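Local coordinates for protein peroxidase (Cellulomonas bogoriensis 69B4 = DSM 16987, PDB 6QZO) that binds heme b and, as a member of the DyP-type peroxidase family, probably uses peroxide to oxidise its substrates, at residues 49-54 with 170-175; 66-71 with 374-379; 97-102 with 145-150; 103-108 with 365-370. One frame throughout, in Å; residues are numbered along the deposited sequence.

Contact 1 (49-54 with 170-175)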
loop_
_atom_site.group_PDB
_atom_site.type_symbol
_atom_site.label_atom_id
_atom_site.label_comp_id
_atom_site.label_asym_id
_atom_site.label_seq_id
_atom_site.Cartn_x
_atom_site.Cartn_y
_atom_site.Cartn_z
ATOM N N ALA A 49 2.100 -5.713 -7.100
ATOM C CA ALA A 49 0.727 -5.568 -7.626
ATOM C C ALA A 49 0.559 -6.653 -8.680
ATOM O O ALA A 49 1.335 -6.643 -9.635
ATOM C CB ALA A 49 0.510 -4.189 -8.192
ATOM N N LEU A 50 -0.335 -7.614 -8.451
ATOM C CA LEU A 50 -0.761 -8.557 -9.501
ATOM C C LEU A 50 -1.962 -7.933 -10.205
ATOM O O LEU A 50 -3.006 -7.746 -9.532
ATOM C CB LEU A 50 -1.166 -9.877 -8.855
ATOM C CG LEU A 50 -0.116 -10.808 -8.280
ATOM C CD1 LEU A 50 0.803 -11.336 -9.336
ATOM C CD2 LEU A 50 0.669 -10.225 -7.127
ATOM N N VAL A 51 -1.791 -7.593 -11.483
ATOM C CA VAL A 51 -2.866 -7.029 -12.335
ATOM C C VAL A 51 -3.349 -8.107 -13.313
ATOM O O VAL A 51 -2.614 -8.418 -14.260
ATOM C CB VAL A 51 -2.396 -5.762 -13.067
ATOM C CG1 VAL A 51 -3.545 -5.098 -13.805
ATOM C CG2 VAL A 51 -1.743 -4.769 -12.104
ATOM N N ALA A 52 -4.523 -8.671 -13.049
ATOM C CA ALA A 52 -5.247 -9.571 -13.960
ATOM C C ALA A 52 -6.035 -8.725 -14.953
ATOM O O ALA A 52 -6.748 -7.792 -14.519
ATOM C CB ALA A 52 -6.160 -10.497 -13.188
ATOM N N LEU A 53 -5.912 -9.047 -16.241
ATOM C CA LEU A 53 -6.686 -8.374 -17.304
ATOM C C LEU A 53 -7.477 -9.432 -18.062
ATOM O O LEU A 53 -7.057 -10.600 -18.062
ATOM C CB LEU A 53 -5.739 -7.586 -18.213
ATOM C CG LEU A 53 -4.906 -6.510 -17.500
ATOM C CD1 LEU A 53 -3.498 -7.008 -17.213
ATOM C CD2 LEU A 53 -4.852 -5.232 -18.323
ATOM N N ASP A 54 -8.613 -9.029 -18.616
ATOM C CA ASP A 54 -9.447 -9.870 -19.509
ATOM C C ASP A 54 -9.383 -9.291 -20.922
ATOM O O ASP A 54 -9.529 -8.072 -21.091
ATOM C CB ASP A 54 -10.873 -9.983 -18.971
ATOM C CG ASP A 54 -11.024 -10.980 -17.851
ATOM O OD1 ASP A 54 -10.111 -11.823 -17.669
ATOM O OD2 ASP A 54 -12.053 -10.895 -17.162
ATOM N N ALA A 170 -7.277 -5.249 -23.731
ATOM C CA ALA A 170 -7.600 -5.934 -22.462
ATOM C C ALA A 170 -7.974 -4.888 -21.423
ATOM O O ALA A 170 -7.398 -3.786 -21.469
ATOM C CB ALA A 170 -6.430 -6.754 -22.016
ATOM N N SER A 171 -8.898 -5.247 -20.530
ATOM C CA SER A 171 -9.332 -4.383 -19.404
ATOM C C SER A 171 -9.005 -5.076 -18.079
ATOM O O SER A 171 -8.876 -6.317 -18.064
ATOM C CB SER A 171 -10.774 -4.029 -19.536
ATOM O OG SER A 171 -11.583 -5.194 -19.491
ATOM N N VAL A 172 -8.826 -4.288 -17.028
ATOM C CA VAL A 172 -8.472 -4.770 -15.663
ATOM C C VAL A 172 -9.636 -5.618 -15.141
ATOM O O VAL A 172 -10.788 -5.184 -15.260
ATOM C CB VAL A 172 -8.170 -3.610 -14.702
ATOM C CG1 VAL A 172 -7.942 -4.114 -13.284
ATOM C CG2 VAL A 172 -6.988 -2.791 -15.179
ATOM N N ARG A 173 -9.320 -6.794 -14.598
ATOM C CA ARG A 173 -10.307 -7.690 -13.951
ATOM C C ARG A 173 -10.180 -7.516 -12.434
ATOM O O ARG A 173 -11.205 -7.292 -11.759
ATOM C CB ARG A 173 -10.034 -9.127 -14.397
ATOM C CG ARG A 173 -10.991 -10.143 -13.791
ATOM C CD ARG A 173 -10.575 -11.559 -14.126
ATOM N NE ARG A 173 -11.503 -12.457 -13.465
ATOM C CZ ARG A 173 -12.719 -12.760 -13.909
ATOM N NH1 ARG A 173 -13.171 -12.258 -15.045
ATOM N NH2 ARG A 173 -13.485 -13.579 -13.211
ATOM N N TRP A 174 -8.946 -7.622 -11.936
ATOM C CA TRP A 174 -8.611 -7.344 -10.517
ATOM C C TRP A 174 -7.156 -6.906 -10.399
ATOM O O TRP A 174 -6.360 -7.128 -11.345
ATOM C CB TRP A 174 -8.916 -8.539 -9.606
ATOM C CG TRP A 174 -8.413 -9.896 -10.024
ATOM C CD1 TRP A 174 -9.193 -10.930 -10.461
ATOM C CD2 TRP A 174 -7.074 -10.426 -9.933
ATOM N NE1 TRP A 174 -8.437 -12.043 -10.678
ATOM C CE2 TRP A 174 -7.134 -11.772 -10.366
ATOM C CE3 TRP A 174 -5.828 -9.907 -9.570
ATOM C CZ2 TRP A 174 -6.001 -12.589 -10.447
ATOM C CZ3 TRP A 174 -4.711 -10.720 -9.636
ATOM C CH2 TRP A 174 -4.796 -12.043 -10.069
ATOM N N VAL A 175 -6.859 -6.275 -9.270
ATOM C CA VAL A 175 -5.496 -5.876 -8.812
ATOM C C VAL A 175 -5.392 -6.264 -7.344
ATOM O O VAL A 175 -6.240 -5.817 -6.554
ATOM C CB VAL A 175 -5.248 -4.373 -8.983
ATOM C CG1 VAL A 175 -3.827 -3.998 -8.620
ATOM C CG2 VAL A 175 -5.596 -3.887 -10.379
#
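Ala52 O is gripped by two successive amides of the opposite strand: Arg173 N at 2.8 Å, almost straight, and Trp174 N, which adds a weak bond. This is a classic beta bulge in the antiparallel pairing of strands 47-55 and 170-179, the latter an outer strand of the N-terminal four-stranded sheet of the DyP peroxidase fold. Beyond the bulge the register has moved by one residue. Ala52 N returns a bond to Trp174 O, while Asp54 and Ser171 exchange two more, Asp54 N reaching Ser171 O at 2.8 Å.

The extra residue lets Arg173 and Trp174 both lie opposite Ala52. The indole lays its six-membered ring flat over the methyl group, a CH-pi contact in which Ala52 CB sits 3.3 Å from the ring centroid and 14° off the normal. Leu50 CB meets the rim of the same ring at Trp174 CZ3 (3.7 Å), close to the ring plane. On the other side of the sheet Val51 and Val175 run side by side, and helix 152-165 packs against Val51; Pro316 of the second subunit rests on Val172 and Val175.

Arg173, fully extended from CA to NE (chi1 180°), brings its guanidinium obliquely across to the Asp54 carboxylate, the two planes 51° apart. Its other nitrogens turn to main-chain carbonyls, NE to Cys139 O and NH2 weakly to Pro136 O, while Asp142 N donates to Asp54 OD1. The salt bridge joins Arg173 NH1 to the syn lone pair of Asp54 OD2 at 2.8 Å, the oxygen lying nearly in the guanidinium plane.

Contact 2 (66-71 with 374-379)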
loop_
_atom_site.group_PDB
_atom_site.type_symbol
_atom_site.label_atom_id
_atom_site.label_comp_id
_atom_site.label_asym_id
_atom_site.label_seq_id
_atom_site.Cartn_x
_atom_site.Cartn_y
_atom_site.Cartn_z
ATOM N N ARG A 66 0.189 -7.996 -30.552
ATOM C CA ARG A 66 0.402 -6.530 -30.401
ATOM C C ARG A 66 0.544 -6.187 -28.908
ATOM O O ARG A 66 1.530 -5.521 -28.535
ATOM C CB ARG A 66 -0.752 -5.754 -31.047
ATOM C CG ARG A 66 -0.574 -4.243 -31.042
ATOM C CD ARG A 66 0.592 -3.758 -31.900
ATOM N NE ARG A 66 0.831 -2.325 -31.723
ATOM C CZ ARG A 66 1.509 -1.549 -32.573
ATOM N NH1 ARG A 66 2.012 -2.054 -33.688
ATOM N NH2 ARG A 66 1.681 -0.263 -32.310
ATOM N N LEU A 67 -0.390 -6.649 -28.083
ATOM C CA LEU A 67 -0.408 -6.378 -26.624
ATOM C C LEU A 67 0.925 -6.796 -25.987
ATOM O O LEU A 67 1.518 -5.991 -25.264
ATOM C CB LEU A 67 -1.564 -7.159 -25.999
ATOM C CG LEU A 67 -1.702 -6.997 -24.495
ATOM C CD1 LEU A 67 -1.844 -5.531 -24.119
ATOM C CD2 LEU A 67 -2.900 -7.790 -23.973
ATOM N N LEU A 68 1.361 -8.029 -26.235
ATOM C CA LEU A 68 2.636 -8.584 -25.692
ATOM C C LEU A 68 3.829 -7.778 -26.198
ATOM O O LEU A 68 4.829 -7.659 -25.459
ATOM C CB LEU A 68 2.776 -10.052 -26.105
ATOM C CG LEU A 68 1.718 -10.990 -25.544
ATOM C CD1 LEU A 68 1.945 -12.406 -26.059
ATOM C CD2 LEU A 68 1.707 -10.953 -24.015
ATOM N N ARG A 69 3.751 -7.285 -27.429
ATOM C CA ARG A 69 4.869 -6.536 -28.056
ATOM C C ARG A 69 4.959 -5.140 -27.439
ATOM O O ARG A 69 6.085 -4.728 -27.140
ATOM C CB ARG A 69 4.695 -6.436 -29.566
ATOM C CG ARG A 69 5.061 -7.699 -30.345
ATOM C CD ARG A 69 5.003 -7.300 -31.804
ATOM N NE ARG A 69 5.182 -8.378 -32.758
ATOM C CZ ARG A 69 6.286 -8.606 -33.465
ATOM N NH1 ARG A 69 7.375 -7.872 -33.307
ATOM N NH2 ARG A 69 6.327 -9.631 -34.298
ATOM N N VAL A 70 3.840 -4.426 -27.280
ATOM C CA VAL A 70 3.862 -3.067 -26.652
ATOM C C VAL A 70 4.308 -3.210 -25.184
ATOM O O VAL A 70 5.092 -2.370 -24.723
ATOM C CB VAL A 70 2.538 -2.292 -26.792
ATOM C CG1 VAL A 70 2.237 -1.978 -28.250
ATOM C CG2 VAL A 70 1.362 -3.011 -26.155
ATOM N N TRP A 71 3.869 -4.263 -24.498
ATOM C CA TRP A 71 4.254 -4.525 -23.084
ATOM C C TRP A 71 5.756 -4.806 -22.991
ATOM O O TRP A 71 6.389 -4.327 -22.040
ATOM C CB TRP A 71 3.444 -5.671 -22.493
ATOM C CG TRP A 71 2.124 -5.254 -21.925
ATOM C CD1 TRP A 71 1.680 -3.987 -21.671
ATOM C CD2 TRP A 71 1.082 -6.143 -21.486
ATOM N NE1 TRP A 71 0.427 -4.038 -21.135
ATOM C CE2 TRP A 71 0.034 -5.341 -21.001
ATOM C CE3 TRP A 71 0.925 -7.530 -21.486
ATOM C CZ2 TRP A 71 -1.150 -5.880 -20.506
ATOM C CZ3 TRP A 71 -0.247 -8.062 -20.999
ATOM C CH2 TRP A 71 -1.267 -7.246 -20.526
ATOM N N GLU A 374 13.536 -9.763 -29.084
ATOM C CA GLU A 374 12.412 -10.721 -28.951
ATOM C C GLU A 374 11.286 -10.031 -28.171
ATOM O O GLU A 374 11.465 -8.869 -27.789
ATOM C CB GLU A 374 12.916 -12.017 -28.306
ATOM C CG GLU A 374 14.004 -12.716 -29.116
ATOM C CD GLU A 374 14.601 -13.967 -28.475
ATOM O OE1 GLU A 374 14.309 -14.242 -27.294
ATOM O OE2 GLU A 374 15.306 -14.721 -29.191
ATOM N N TYR A 375 10.165 -10.714 -27.960
ATOM C CA TYR A 375 9.041 -10.238 -27.111
ATOM C C TYR A 375 8.490 -11.402 -26.280
ATOM O O TYR A 375 8.583 -12.577 -26.694
ATOM C CB TYR A 375 7.985 -9.536 -27.961
ATOM C CG TYR A 375 7.157 -10.430 -28.846
ATOM C CD1 TYR A 375 5.985 -11.005 -28.383
ATOM C CD2 TYR A 375 7.517 -10.663 -30.158
ATOM C CE1 TYR A 375 5.198 -11.798 -29.197
ATOM C CE2 TYR A 375 6.741 -11.458 -30.989
ATOM C CZ TYR A 375 5.578 -12.024 -30.507
ATOM O OH TYR A 375 4.816 -12.813 -31.315
ATOM N N VAL A 376 7.960 -11.080 -25.101
ATOM C CA VAL A 376 7.498 -12.088 -24.114
ATOM C C VAL A 376 6.340 -12.875 -24.748
ATOM O O VAL A 376 5.396 -12.245 -25.254
ATOM C CB VAL A 376 7.115 -11.441 -22.775
ATOM C CG1 VAL A 376 5.905 -10.522 -22.908
ATOM C CG2 VAL A 376 6.883 -12.494 -21.701
ATOM N N GLY A 377 6.447 -14.211 -24.747
ATOM C CA GLY A 377 5.391 -15.127 -25.211
ATOM C C GLY A 377 5.477 -15.372 -26.704
ATOM O O GLY A 377 4.582 -16.027 -27.259
ATOM N N GLN A 378 6.557 -14.903 -27.325
ATOM C CA GLN A 378 6.780 -15.000 -28.793
ATOM C C GLN A 378 6.695 -16.469 -29.257
ATOM O O GLN A 378 6.046 -16.712 -30.288
ATOM C CB GLN A 378 8.134 -14.384 -29.127
ATOM C CG GLN A 378 8.457 -14.378 -30.614
ATOM C CD GLN A 378 9.719 -13.588 -30.855
ATOM O OE1 GLN A 378 10.425 -13.205 -29.918
ATOM N NE2 GLN A 378 9.999 -13.320 -32.118
ATOM N N ARG A 379 7.327 -17.404 -28.543
ATOM C CA ARG A 379 7.359 -18.855 -28.909
ATOM C C ARG A 379 5.932 -19.422 -28.945
ATOM O O ARG A 379 5.697 -20.352 -29.733
ATOM C CB ARG A 379 8.243 -19.672 -27.954
ATOM C CG ARG A 379 9.737 -19.471 -28.169
ATOM C CD ARG A 379 10.621 -20.349 -27.280
ATOM N NE ARG A 379 10.716 -19.827 -25.920
ATOM C CZ ARG A 379 11.628 -18.943 -25.477
ATOM N NH1 ARG A 379 12.563 -18.467 -26.288
ATOM N NH2 ARG A 379 11.612 -18.543 -24.213
#
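Tyr375, Leu68 and Arg69 carry most of this contact, in which a tight turn near the C-terminus packs on one side of helix 61-78. The turn, Tyr375 to Gln378, is a type II beta turn closed by Gln378 N to Tyr375 O, and Gly377 at its third position is also the N-cap residue of the short helix 378-381.

The Tyr375 ring is sandwiched between two side chains. Over one face comes Arg69 CG, a CH-pi contact 3.8 Å from the centroid and 14° off the normal; over the opposite face, close above the centre, lies Gln378 CB. The Arg69 chain, extended from CG to NE, then carries its guanidinium past the ring, where Tyr375 CE2 lies over one of its faces with the two planes 30° apart. This flat group is also held by charge, since Arg69 NE forms a salt bridge with Glu65 one helical turn earlier.

Leu68 fills the neighbouring place on the helix. Its CB approaches Tyr375 CD1 obliquely at 4.0 Å, and both CB and CD1 lie 3.5 Å from Val376 O, whose carbonyl is thus flanked by aliphatic carbon. The leucine also packs on Phe105 of strand 100-105. Val376 touches Leu68 more loosely, but its amide donates to Thr72 OG1, a polar tie between turn and helix. On the far side of the turn, the extended Gln378 side chain (chi1 -178°) reaches back along the turn, its OE1 accepting from Tyr375 N at 3.2 Å, with the donor above the plane of that carbonyl.

Contact 3 (97-102 with 145-150)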
loop_
_atom_site.group_PDB
_atom_site.type_symbol
_atom_site.label_atom_id
_atom_site.label_comp_id
_atom_site.label_asym_id
_atom_site.label_seq_id
_atom_site.Cartn_x
_atom_site.Cartn_y
_atom_site.Cartn_z
ATOM N N ALA A 97 14.143 1.101 -8.975
ATOM C CA ALA A 97 13.869 0.478 -7.658
ATOM C C ALA A 97 13.637 -1.041 -7.807
ATOM O O ALA A 97 12.646 -1.558 -7.238
ATOM C CB ALA A 97 12.666 1.148 -7.035
ATOM N N ALA A 98 14.518 -1.727 -8.535
ATOM C CA ALA A 98 14.502 -3.196 -8.753
ATOM C C ALA A 98 13.197 -3.650 -9.428
ATOM O O ALA A 98 12.811 -4.806 -9.229
ATOM C CB ALA A 98 14.726 -3.901 -7.438
ATOM N N LEU A 99 12.552 -2.789 -10.218
ATOM C CA LEU A 99 11.261 -3.122 -10.880
ATOM C C LEU A 99 11.428 -4.421 -11.678
ATOM O O LEU A 99 12.415 -4.510 -12.430
ATOM C CB LEU A 99 10.832 -1.995 -11.820
ATOM C CG LEU A 99 9.499 -2.211 -12.538
ATOM C CD1 LEU A 99 8.365 -2.367 -11.542
ATOM C CD2 LEU A 99 9.211 -1.043 -13.482
ATOM N N THR A 100 10.487 -5.360 -11.504
ATOM C CA THR A 100 10.251 -6.519 -12.400
ATOM C C THR A 100 8.776 -6.548 -12.807
ATOM O O THR A 100 7.928 -6.093 -12.009
ATOM C CB THR A 100 10.612 -7.860 -11.739
ATOM O OG1 THR A 100 9.800 -8.073 -10.581
ATOM C CG2 THR A 100 12.071 -7.952 -11.359
ATOM N N VAL A 101 8.510 -7.027 -14.020
ATOM C CA VAL A 101 7.157 -7.377 -14.530
ATOM C C VAL A 101 7.255 -8.819 -14.990
ATOM O O VAL A 101 8.179 -9.098 -15.788
ATOM C CB VAL A 101 6.710 -6.455 -15.679
ATOM C CG1 VAL A 101 5.300 -6.784 -16.168
ATOM C CG2 VAL A 101 6.798 -4.995 -15.268
ATOM N N THR A 102 6.416 -9.700 -14.452
ATOM C CA THR A 102 6.320 -11.126 -14.850
ATOM C C THR A 102 4.963 -11.308 -15.525
ATOM O O THR A 102 3.944 -10.912 -14.891
ATOM C CB THR A 102 6.491 -12.041 -13.633
ATOM O OG1 THR A 102 7.649 -11.632 -12.886
ATOM C CG2 THR A 102 6.597 -13.499 -14.012
ATOM N N LEU A 145 -0.104 -9.469 -14.957
ATOM C CA LEU A 145 1.213 -8.823 -14.759
ATOM C C LEU A 145 1.523 -8.852 -13.262
ATOM O O LEU A 145 0.822 -8.164 -12.495
ATOM C CB LEU A 145 1.136 -7.388 -15.288
ATOM C CG LEU A 145 0.731 -7.267 -16.761
ATOM C CD1 LEU A 145 0.429 -5.820 -17.109
ATOM C CD2 LEU A 145 1.814 -7.833 -17.649
ATOM N N GLN A 146 2.514 -9.643 -12.851
ATOM C CA GLN A 146 3.075 -9.505 -11.489
ATOM C C GLN A 146 4.092 -8.375 -11.552
ATOM O O GLN A 146 5.162 -8.582 -12.172
ATOM C CB GLN A 146 3.723 -10.792 -10.987
ATOM C CG GLN A 146 4.323 -10.623 -9.593
ATOM C CD GLN A 146 5.180 -11.795 -9.207
ATOM O OE1 GLN A 146 4.693 -12.797 -8.697
ATOM N NE2 GLN A 146 6.474 -11.664 -9.448
ATOM N N VAL A 147 3.753 -7.230 -10.958
ATOM C CA VAL A 147 4.619 -6.017 -10.933
ATOM C C VAL A 147 5.178 -5.880 -9.518
ATOM O O VAL A 147 4.361 -5.733 -8.546
ATOM C CB VAL A 147 3.848 -4.757 -11.361
ATOM C CG1 VAL A 147 4.782 -3.581 -11.626
ATOM C CG2 VAL A 147 2.991 -5.031 -12.580
ATOM N N CYS A 148 6.509 -5.958 -9.413
ATOM C CA CYS A 148 7.255 -5.950 -8.132
ATOM C C CYS A 148 8.289 -4.828 -8.147
ATOM O O CYS A 148 8.958 -4.690 -9.186
ATOM C CB CYS A 148 7.987 -7.263 -7.929
ATOM S SG CYS A 148 6.859 -8.624 -7.583
ATOM N N ALA A 149 8.434 -4.117 -7.028
ATOM C CA ALA A 149 9.439 -3.041 -6.856
ATOM C C ALA A 149 9.656 -2.716 -5.377
ATOM O O ALA A 149 8.799 -3.051 -4.540
ATOM C CB ALA A 149 9.030 -1.814 -7.628
ATOM N N ASP A 150 10.777 -2.068 -5.084
ATOM C CA ASP A 150 11.158 -1.612 -3.724
ATOM C C ASP A 150 10.616 -0.204 -3.468
ATOM O O ASP A 150 11.023 0.384 -2.451
ATOM C CB ASP A 150 12.680 -1.644 -3.547
ATOM C CG ASP A 150 13.207 -2.981 -3.093
ATOM O OD1 ASP A 150 12.435 -3.713 -2.421
ATOM O OD2 ASP A 150 14.376 -3.280 -3.409
#
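Thr102 and Gln146 lie side by side and point the same way, as do Val101 and Leu145 on the reverse of the sheet. Outer strand 100-105 pairs here antiparallel with its neighbour 143-149 in the four-stranded sheet of the N-terminal, ferredoxin-like half. Thr100-Cys148 and Thr102-Gln146 are hydrogen-bonded pairs, with Val101-Val147 the non-hydrogen-bonded pair between them.

On the apolar side, Val101 CG1 meets Leu145 CD2 at 3.9 Å. Leu99 starts with its CB directed away from the other strand, but a trans first torsion (chi1 -179°) brings CD1 back across Val147, 3.8 Å from its CG1, and close to the Ala149 methyl group. Helices 61-78 and 152-165 cover this layer through Ile75 and Leu162.

The other side is more polar. Thr100 OG1 sits 3.3 Å from Cys148 CB, and Gln146, extended beyond CG, runs beside Thr102. The ends find separate partners: Thr102 OG1 bonds to Ala38 O, Gln146 NE2 to Gly39 O and Gln146 OE1 to Tyr331 OH of the C-terminal half.

Two reciprocal bonds join each hydrogen-bonded pair, Thr102 N to Gln146 O measuring 2.8 Å. Beyond the last bridge a single, practically straight bond, Asp150 N to Ala97 O (2.9 Å), ties the loop ends. The chemistry is thus two-sided: a hydrocarbon layer seats the helices, while the buried amide of Gln146, bonded at both oxygen and nitrogen, is held against rotation and ties the sheet to Tyr331.

Contact 4 (103-108 with 365-370)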
loop_
_atom_site.group_PDB
_atom_site.type_symbol
_atom_site.label_atom_id
_atom_site.label_comp_id
_atom_site.label_asym_id
_atom_site.label_seq_id
_atom_site.Cartn_x
_atom_site.Cartn_y
_atom_site.Cartn_z
ATOM N N VAL A 103 4.958 -11.813 -16.766
ATOM C CA VAL A 103 3.720 -11.994 -17.582
ATOM C C VAL A 103 3.301 -13.459 -17.505
ATOM O O VAL A 103 4.138 -14.340 -17.778
ATOM C CB VAL A 103 3.943 -11.578 -19.048
ATOM C CG1 VAL A 103 2.653 -11.612 -19.852
ATOM C CG2 VAL A 103 4.591 -10.208 -19.131
ATOM N N GLY A 104 2.038 -13.692 -17.158
ATOM C CA GLY A 104 1.425 -15.032 -17.116
ATOM C C GLY A 104 0.199 -15.043 -17.998
ATOM O O GLY A 104 -0.498 -13.995 -18.078
ATOM N N PHE A 105 -0.051 -16.174 -18.644
ATOM C CA PHE A 105 -1.194 -16.375 -19.566
ATOM C C PHE A 105 -2.185 -17.339 -18.920
ATOM O O PHE A 105 -1.774 -18.422 -18.483
ATOM C CB PHE A 105 -0.746 -16.947 -20.909
ATOM C CG PHE A 105 0.340 -16.189 -21.625
ATOM C CD1 PHE A 105 0.490 -14.817 -21.460
ATOM C CD2 PHE A 105 1.174 -16.855 -22.518
ATOM C CE1 PHE A 105 1.484 -14.137 -22.154
ATOM C CE2 PHE A 105 2.155 -16.167 -23.212
ATOM C CZ PHE A 105 2.314 -14.812 -23.024
ATOM N N GLY A 106 -3.440 -16.906 -18.842
ATOM C CA GLY A 106 -4.577 -17.751 -18.463
ATOM C C GLY A 106 -5.107 -18.467 -19.698
ATOM O O GLY A 106 -4.776 -18.091 -20.822
ATOM N N PRO A 107 -5.941 -19.509 -19.518
ATOM C CA PRO A 107 -6.440 -20.298 -20.642
ATOM C C PRO A 107 -7.110 -19.428 -21.716
ATOM O O PRO A 107 -6.961 -19.728 -22.875
ATOM C CB PRO A 107 -7.429 -21.283 -20.002
ATOM C CG PRO A 107 -7.701 -20.740 -18.603
ATOM C CD PRO A 107 -6.440 -19.989 -18.219
ATOM N N GLY A 108 -7.848 -18.411 -21.294
ATOM C CA GLY A 108 -8.611 -17.499 -22.166
ATOM C C GLY A 108 -7.719 -16.784 -23.162
ATOM O O GLY A 108 -8.209 -16.476 -24.259
ATOM N N ALA A 365 0.036 -19.809 -17.044
ATOM C CA ALA A 365 1.248 -20.349 -17.701
ATOM C C ALA A 365 2.188 -19.172 -17.938
ATOM O O ALA A 365 1.734 -18.152 -18.466
ATOM C CB ALA A 365 0.873 -21.032 -18.985
ATOM N N VAL A 366 3.440 -19.317 -17.541
ATOM C CA VAL A 366 4.447 -18.230 -17.576
ATOM C C VAL A 366 5.446 -18.559 -18.675
ATOM O O VAL A 366 6.215 -19.518 -18.560
ATOM C CB VAL A 366 5.105 -18.087 -16.190
ATOM C CG1 VAL A 366 6.211 -17.045 -16.184
ATOM C CG2 VAL A 366 4.053 -17.762 -15.135
ATOM N N PRO A 367 5.465 -17.786 -19.785
ATOM C CA PRO A 367 6.467 -17.979 -20.818
ATOM C C PRO A 367 7.878 -17.921 -20.236
ATOM O O PRO A 367 8.068 -17.370 -19.136
ATOM C CB PRO A 367 6.276 -16.803 -21.783
ATOM C CG PRO A 367 4.868 -16.330 -21.535
ATOM C CD PRO A 367 4.541 -16.692 -20.103
ATOM N N GLY A 368 8.828 -18.467 -20.994
ATOM C CA GLY A 368 10.262 -18.345 -20.715
ATOM C C GLY A 368 10.681 -16.907 -20.909
ATOM O O GLY A 368 9.816 -16.099 -21.267
ATOM N N GLY A 369 11.950 -16.610 -20.664
ATOM C CA GLY A 369 12.527 -15.276 -20.873
ATOM C C GLY A 369 12.735 -14.989 -22.355
ATOM O O GLY A 369 12.309 -15.815 -23.211
ATOM N N TRP A 370 13.367 -13.848 -22.634
ATOM C CA TRP A 370 13.624 -13.334 -23.996
ATOM C C TRP A 370 14.866 -12.445 -23.954
ATOM O O TRP A 370 15.282 -12.066 -22.833
ATOM C CB TRP A 370 12.379 -12.615 -24.539
ATOM C CG TRP A 370 12.178 -11.211 -24.065
ATOM C CD1 TRP A 370 12.530 -10.067 -24.727
ATOM C CD2 TRP A 370 11.492 -10.788 -22.873
ATOM N NE1 TRP A 370 12.157 -8.963 -24.003
ATOM C CE2 TRP A 370 11.509 -9.371 -22.866
ATOM C CE3 TRP A 370 10.902 -11.457 -21.792
ATOM C CZ2 TRP A 370 10.962 -8.622 -21.824
ATOM C CZ3 TRP A 370 10.351 -10.716 -20.770
ATOM C CH2 TRP A 370 10.391 -9.317 -20.784
#
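Phe105 and Ala365 form a single antiparallel bridge that joins the end of strand 100-105 to the end of strand 356-366. These are edge strands of the two four-stranded sheets, so the pair links the N- and C-terminal halves of the DyP peroxidase fold.

Two backbone hydrogen bonds make the bridge. Phe105 N donates to Ala365 O and Ala365 N to Phe105 O, each 2.7 Å long and nearly straight. Ala365 O has a further neighbour, Gly104 CA at 3.4 Å, a CA-H...O contact.

Apolar packing centres on Pro367, whose ring lies against one face of the Phe105 ring. Pro367 CD stands 4.1 Å from the ring centroid and 16° off its normal, in a CH-pi contact displaced toward the rim. Phe105 chi1, -54°, turns the ring off the strand toward the proline; Leu68 of helix 61-78 packs on this ring too.

Two carbons lie beside a carbonyl oxygen: Val103 O meets Pro367 CD at 3.3 Å and Val366 CG1 at 3.8 Å. Gln37 spans the same junction from outside, its OE1 accepting from Val103 N and its NE2 donating to Pro367 O.

Pro367, lacking an amide hydrogen, cannot donate to Val103 O, which probably helps to end the pairing here; its CD packs there instead. At this point the halves are thus joined by two reciprocal main-chain bonds, with Gln37 adding two more and the proline-aromatic packing less precisely defined.

How the contacts relate
Contacts 1 and 3 belong to one antiparallel sheet, ordered 100-105, 143-149, 47-55, 170-179; their centres are about 15 Å apart, and the two middle strands join them through backbone bonds. Contact 4 continues from contact 3 along strand 100-105 to strand 356-366 of the C-terminal sheet. The centres of contacts 2 and 4 are about 10 Å apart, and Arg379 and Gly369 connect them. Trp71 packs on Leu53 of contact 1 and Leu145 of contact 3. Along the chain contact 3 falls between the segments of contact 1, and contact 4 between those of contact 2; contacts 1 and 2 interleave, as do 3 and 4. Contacts 2 and 4 thus close residues 365-379 onto the N-terminal ferredoxin-like half.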